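PDB 5XYW: rhino from Drosophila simulans, which is a heterochromatin protein 1 relative that probably marks germline piRNA clusters, its chromo shadow domain pairing with itself and binding partner proteins. Local coordinates for residues G9-L14 with V32-C37; M25-L30 with A42-Y47. All coordinates share one frame; numbering follows the deposited sequence.

Contact 1 (G9-L14 with V32-C37); sequences GLDRGL and VTWKGC
With CG beside the backbone N in both residues (chi1 -49° in Leu14, -53° in Trp34), Leu14 and Trp34 turn their side chains into each other. CD1 of Leu14 packs on CB of Trp34 at 3.6 Å, and the same methyl also lies 4.2 Å from CB of Cys37. The indole takes the backbone side of Leu14: its benzo carbon CE3 comes within 3.8 Å of Leu14 O, a carbonyl that also receives a weak hydrogen bond from the hydroxyl of Tyr52. Val32 CG2 sits over one ring face, offset from its centre. In this chromo shadow domain, a member of the SH3-like clan, segment 9-14 has no regular structure and wraps past the end of strand 28-34, where a Cys37 N to Trp34 O bond of 3.3 Å starts the turn toward strand 40-44. On the pyrrole side, Leu10 O stands 3.9 Å from Trp34 NE1 without bonding it; NE1 instead makes a weak hydrogen bond to Asp41, which Arg12 NE also approaches as a long, weak ion pair. At the benzo end, Asp11 OD2 is 4.1 Å from Trp34 CH2, its carboxylate turned 70° to the ring.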
loop_
_atom_site.group_PDB
_atom_site.type_symbol
_atom_site.label_atom_id
_atom_site.label_comp_id
_atom_site.label_asym_id
_atom_site.label_seq_id
_atom_site.Cartn_x
_atom_site.Cartn_y
_atom_site.Cartn_z
ATOM N N GLY A 9 11.077 -18.954 -4.030
ATOM C CA GLY A 9 10.702 -17.680 -4.607
ATOM C C GLY A 9 9.373 -17.185 -4.077
ATOM O O GLY A 9 8.572 -17.969 -3.584
ATOM N N LEU A 10 9.160 -15.876 -4.173
ATOM C CA LEU A 10 7.917 -15.226 -3.758
ATOM C C LEU A 10 7.129 -14.745 -4.965
ATOM O O LEU A 10 5.906 -14.646 -4.927
ATOM C CB LEU A 10 8.183 -14.013 -2.871
ATOM C CG LEU A 10 8.893 -13.884 -1.528
ATOM C CD1 LEU A 10 10.213 -14.636 -1.415
ATOM C CD2 LEU A 10 9.127 -12.410 -1.394
ATOM N N ASP A 11 7.831 -14.364 -6.022
ATOM C CA ASP A 11 7.158 -14.188 -7.302
ATOM C C ASP A 11 7.620 -15.331 -8.194
ATOM O O ASP A 11 8.698 -15.304 -8.798
ATOM C CB ASP A 11 7.442 -12.844 -7.932
ATOM C CG ASP A 11 6.520 -12.556 -9.080
ATOM O OD1 ASP A 11 6.699 -13.193 -10.140
ATOM O OD2 ASP A 11 5.616 -11.703 -8.923
ATOM N N ARG A 12 6.768 -16.339 -8.251
ATOM C CA ARG A 12 7.134 -17.667 -8.680
ATOM C C ARG A 12 6.626 -17.961 -10.079
ATOM O O ARG A 12 6.456 -19.119 -10.464
ATOM C CB ARG A 12 6.568 -18.665 -7.676
ATOM C CG ARG A 12 6.014 -17.969 -6.436
ATOM C CD ARG A 12 5.259 -18.915 -5.526
ATOM N NE ARG A 12 5.466 -18.573 -4.119
ATOM C CZ ARG A 12 5.095 -19.345 -3.100
ATOM N NH1 ARG A 12 4.490 -20.501 -3.332
ATOM N NH2 ARG A 12 5.323 -18.965 -1.850
ATOM N N GLY A 13 6.386 -16.899 -10.839
ATOM C CA GLY A 13 5.892 -17.026 -12.197
ATOM C C GLY A 13 4.595 -17.810 -12.310
ATOM O O GLY A 13 4.458 -18.673 -13.174
ATOM N N LEU A 14 3.647 -17.520 -11.425
ATOM C CA LEU A 14 2.328 -18.124 -11.504
ATOM C C LEU A 14 1.334 -17.038 -11.907
ATOM O O LEU A 14 1.692 -15.863 -12.018
ATOM C CB LEU A 14 1.932 -18.767 -10.170
ATOM C CG LEU A 14 2.932 -19.695 -9.466
ATOM C CD1 LEU A 14 2.341 -20.282 -8.196
ATOM C CD2 LEU A 14 3.382 -20.808 -10.378
ATOM N N VAL A 32 -1.422 -11.534 -1.556
ATOM C CA VAL A 32 -2.052 -12.236 -2.655
ATOM C C VAL A 32 -1.813 -13.740 -2.635
ATOM O O VAL A 32 -0.774 -14.213 -2.178
ATOM C CB VAL A 32 -1.540 -11.719 -4.014
ATOM C CG1 VAL A 32 -1.762 -10.222 -4.159
ATOM C CG2 VAL A 32 -0.085 -12.073 -4.190
ATOM N N THR A 33 -2.782 -14.488 -3.158
ATOM C CA THR A 33 -2.580 -15.907 -3.429
ATOM C C THR A 33 -2.345 -16.117 -4.911
ATOM O O THR A 33 -2.684 -15.251 -5.730
ATOM C CB THR A 33 -3.764 -16.764 -2.976
ATOM O OG1 THR A 33 -4.960 -16.340 -3.653
ATOM C CG2 THR A 33 -3.945 -16.643 -1.487
ATOM N N TRP A 34 -1.753 -17.263 -5.247
ATOM C CA TRP A 34 -1.531 -17.649 -6.641
ATOM C C TRP A 34 -2.325 -18.915 -6.992
ATOM O O TRP A 34 -2.749 -19.655 -6.101
ATOM C CB TRP A 34 -0.035 -17.851 -6.897
ATOM C CG TRP A 34 0.786 -16.673 -6.469
ATOM C CD1 TRP A 34 1.442 -16.517 -5.287
ATOM C CD2 TRP A 34 1.024 -15.475 -7.220
ATOM N NE1 TRP A 34 2.075 -15.301 -5.255
ATOM C CE2 TRP A 34 1.831 -14.643 -6.428
ATOM C CE3 TRP A 34 0.625 -15.030 -8.486
ATOM C CZ2 TRP A 34 2.248 -13.386 -6.856
ATOM C CZ3 TRP A 34 1.048 -13.783 -8.911
ATOM C CH2 TRP A 34 1.849 -12.975 -8.099
ATOM N N LYS A 35 -2.523 -19.159 -8.287
ATOM C CA LYS A 35 -3.378 -20.269 -8.742
ATOM C C LYS A 35 -2.728 -21.636 -8.586
ATOM O O LYS A 35 -1.756 -21.966 -9.279
ATOM C CB LYS A 35 -3.793 -20.067 -10.194
ATOM C CG LYS A 35 -5.117 -19.329 -10.344
ATOM C CD LYS A 35 -5.399 -18.930 -11.795
ATOM C CE LYS A 35 -6.615 -18.028 -11.896
ATOM N NZ LYS A 35 -6.566 -17.239 -13.152
ATOM N N GLY A 36 -3.288 -22.417 -7.663
ATOM C CA GLY A 36 -2.789 -23.738 -7.329
ATOM C C GLY A 36 -1.970 -23.814 -6.056
ATOM O O GLY A 36 -1.660 -24.916 -5.605
ATOM N N CYS A 37 -1.665 -22.660 -5.454
ATOM C CA CYS A 37 -0.530 -22.526 -4.521
ATOM C C CYS A 37 -0.778 -22.693 -3.004
ATOM O O CYS A 37 0.109 -23.162 -2.292
ATOM C CB CYS A 37 0.126 -21.162 -4.748
ATOM S SG CYS A 37 1.581 -20.857 -3.732
#

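Contact 2 (M25-L30 with A42-Y47); sequences MKELFL and AVPMKY
Phe29 and Pro44 project alongside each other from one face of the hairpin of strands 28-34 and 40-44, at its apolar centre in the chromo shadow domain's antiparallel sheet. They form a non-hydrogen-bonded pair; Phe29 CE1 meets Pro44 CG at 3.7 Å, while CD1 reaches Ala42 CB at 3.9 Å and Val43 N sits in the plane of the ring at its edge. Leu30 and Val43, the neighbouring hydrogen-bonded pair, put their side chains on the other face. Where the second strand gives way to helix 45-51, with Pro44 as N-cap, Leu28 and Met45 touch CB to CB at 3.6 Å. Leu28 CG, anti to its backbone N (chi1 -174°), also lies against Met45 CB, and Phe60 of helix 53-61 packs on both residues, which also reach a second subunit of this protein. Two backbone bonds join the strands: Leu30 N to Val43 O (2.9 Å, nearly straight at 178°) and Val43 N to Leu30 O (2.8 Å). A third, Met45 N to Leu28 O (2.8 Å), ties the first helical residue to the sheet. At the polar edge Glu27 lays OE1 3.5 Å from Pro44 CB, leaving OE2 4.0 Å from Lys46 NZ, too far for a salt bridge.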
loop_
_atom_site.group_PDB
_atom_site.type_symbol
_atom_site.label_atom_id
_atom_site.label_comp_id
_atom_site.label_asym_id
_atom_site.label_seq_id
_atom_site.Cartn_x
_atom_site.Cartn_y
_atom_site.Cartn_z
ATOM N N MET A 25 3.167 0.474 4.150
ATOM C CA MET A 25 4.377 0.948 4.839
ATOM C C MET A 25 5.054 1.995 3.943
ATOM O O MET A 25 4.367 2.695 3.194
ATOM C CB MET A 25 5.326 -0.216 5.166
ATOM C CG MET A 25 4.658 -1.331 5.944
ATOM S SD MET A 25 5.712 -2.671 6.562
ATOM C CE MET A 25 7.006 -1.722 7.359
ATOM N N LYS A 26 6.379 2.109 4.008
ATOM C CA LYS A 26 7.119 2.892 3.016
ATOM C C LYS A 26 6.683 2.426 1.635
ATOM O O LYS A 26 6.543 3.210 0.711
ATOM C CB LYS A 26 8.636 2.737 3.172
ATOM C CG LYS A 26 9.084 1.296 3.489
ATOM C CD LYS A 26 10.613 1.129 3.545
ATOM C CE LYS A 26 11.264 1.214 2.158
ATOM N NZ LYS A 26 12.737 0.917 2.200
ATOM N N GLU A 27 6.473 1.129 1.502
ATOM C CA GLU A 27 5.863 0.610 0.314
ATOM C C GLU A 27 4.516 0.011 0.686
ATOM O O GLU A 27 4.306 -0.419 1.822
ATOM C CB GLU A 27 6.773 -0.407 -0.364
ATOM C CG GLU A 27 7.843 0.268 -1.179
ATOM C CD GLU A 27 8.654 -0.706 -1.987
ATOM O OE1 GLU A 27 8.252 -1.885 -2.053
ATOM O OE2 GLU A 27 9.692 -0.294 -2.551
ATOM N N LEU A 28 3.593 0.047 -0.268
ATOM C CA LEU A 28 2.320 -0.612 -0.113
ATOM C C LEU A 28 2.504 -2.094 -0.435
ATOM O O LEU A 28 3.149 -2.460 -1.418
ATOM C CB LEU A 28 1.291 0.043 -1.021
ATOM C CG LEU A 28 -0.172 -0.365 -0.955
ATOM C CD1 LEU A 28 -0.687 -0.491 0.470
ATOM C CD2 LEU A 28 -0.966 0.664 -1.702
ATOM N N PHE A 29 1.974 -2.954 0.415
ATOM C CA PHE A 29 2.088 -4.384 0.181
ATOM C C PHE A 29 0.731 -4.984 -0.054
ATOM O O PHE A 29 -0.233 -4.628 0.615
ATOM C CB PHE A 29 2.759 -5.089 1.362
ATOM C CG PHE A 29 4.241 -5.081 1.284
ATOM C CD1 PHE A 29 4.898 -5.971 0.450
ATOM C CD2 PHE A 29 4.976 -4.161 2.015
ATOM C CE1 PHE A 29 6.273 -5.950 0.356
ATOM C CE2 PHE A 29 6.341 -4.123 1.921
ATOM C CZ PHE A 29 7.003 -5.019 1.106
ATOM N N LEU A 30 0.661 -5.886 -1.018
ATOM C CA LEU A 30 -0.551 -6.632 -1.251
ATOM C C LEU A 30 -0.267 -8.046 -0.872
ATOM O O LEU A 30 0.773 -8.601 -1.218
ATOM C CB LEU A 30 -1.026 -6.555 -2.714
ATOM C CG LEU A 30 -1.260 -5.184 -3.357
ATOM C CD1 LEU A 30 -2.103 -5.372 -4.573
ATOM C CD2 LEU A 30 -1.904 -4.175 -2.407
ATOM N N ALA A 42 3.411 -11.585 0.339
ATOM C CA ALA A 42 3.470 -10.142 0.384
ATOM C C ALA A 42 4.184 -9.737 -0.885
ATOM O O ALA A 42 5.252 -10.268 -1.195
ATOM C CB ALA A 42 4.199 -9.664 1.608
ATOM N N VAL A 43 3.570 -8.852 -1.658
ATOM C CA VAL A 43 4.167 -8.419 -2.901
ATOM C C VAL A 43 4.012 -6.929 -2.951
ATOM O O VAL A 43 2.936 -6.427 -2.670
ATOM C CB VAL A 43 3.506 -9.077 -4.108
ATOM C CG1 VAL A 43 4.128 -8.557 -5.403
ATOM C CG2 VAL A 43 3.618 -10.593 -4.009
ATOM N N PRO A 44 5.093 -6.205 -3.265
ATOM C CA PRO A 44 4.959 -4.751 -3.354
ATOM C C PRO A 44 3.947 -4.329 -4.417
ATOM O O PRO A 44 3.883 -4.913 -5.501
ATOM C CB PRO A 44 6.376 -4.292 -3.715
ATOM C CG PRO A 44 7.249 -5.356 -3.210
ATOM C CD PRO A 44 6.497 -6.632 -3.382
ATOM N N MET A 45 3.149 -3.329 -4.064
ATOM C CA MET A 45 2.106 -2.780 -4.917
ATOM C C MET A 45 2.548 -2.509 -6.348
ATOM O O MET A 45 1.848 -2.840 -7.288
ATOM C CB MET A 45 1.585 -1.487 -4.301
ATOM C CG MET A 45 1.039 -0.500 -5.311
ATOM S SD MET A 45 -0.541 -0.974 -6.028
ATOM C CE MET A 45 -1.401 0.567 -5.706
ATOM N N LYS A 46 3.708 -1.890 -6.498
ATOM C CA LYS A 46 4.214 -1.482 -7.799
ATOM C C LYS A 46 4.370 -2.664 -8.751
ATOM O O LYS A 46 3.920 -2.630 -9.907
ATOM C CB LYS A 46 5.539 -0.754 -7.605
ATOM C CG LYS A 46 5.514 0.180 -6.383
ATOM C CD LYS A 46 6.822 0.941 -6.178
ATOM C CE LYS A 46 6.667 2.023 -5.103
ATOM N NZ LYS A 46 7.963 2.659 -4.702
ATOM N N TYR A 47 4.991 -3.724 -8.256
ATOM C CA TYR A 47 5.198 -4.927 -9.053
ATOM C C TYR A 47 3.868 -5.489 -9.545
ATOM O O TYR A 47 3.640 -5.656 -10.745
ATOM C CB TYR A 47 5.933 -6.004 -8.242
ATOM C CG TYR A 47 7.350 -5.683 -7.812
ATOM C CD1 TYR A 47 7.813 -4.375 -7.748
ATOM C CD2 TYR A 47 8.231 -6.703 -7.467
ATOM C CE1 TYR A 47 9.110 -4.087 -7.346
ATOM C CE2 TYR A 47 9.532 -6.424 -7.066
ATOM C CZ TYR A 47 9.965 -5.110 -7.005
ATOM O OH TYR A 47 11.255 -4.812 -6.605
#

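From the N terminus, the irregular segment 9-14 leads into strand 16-24, and the chain turns back at 25-27 into strand 28-34, whose far end returns to 9-14 in contact 1. After the turn past Cys37, strand 40-44 runs back along 28-34, and contact 2 closes the hairpin as the chain enters helix 45-51. The segments alternate along the sequence, so the two closures cross, sharing strand 28-34 near its opposite ends. Contact 1 ties the N-terminal arm to the C-terminal end of the central strand and the turn after it; contact 2 pairs the hairpin strands and joins the start of helix 45-51 to them. They meet where Val43 CG2 packs on Val32 CG2 at 4.0 Å.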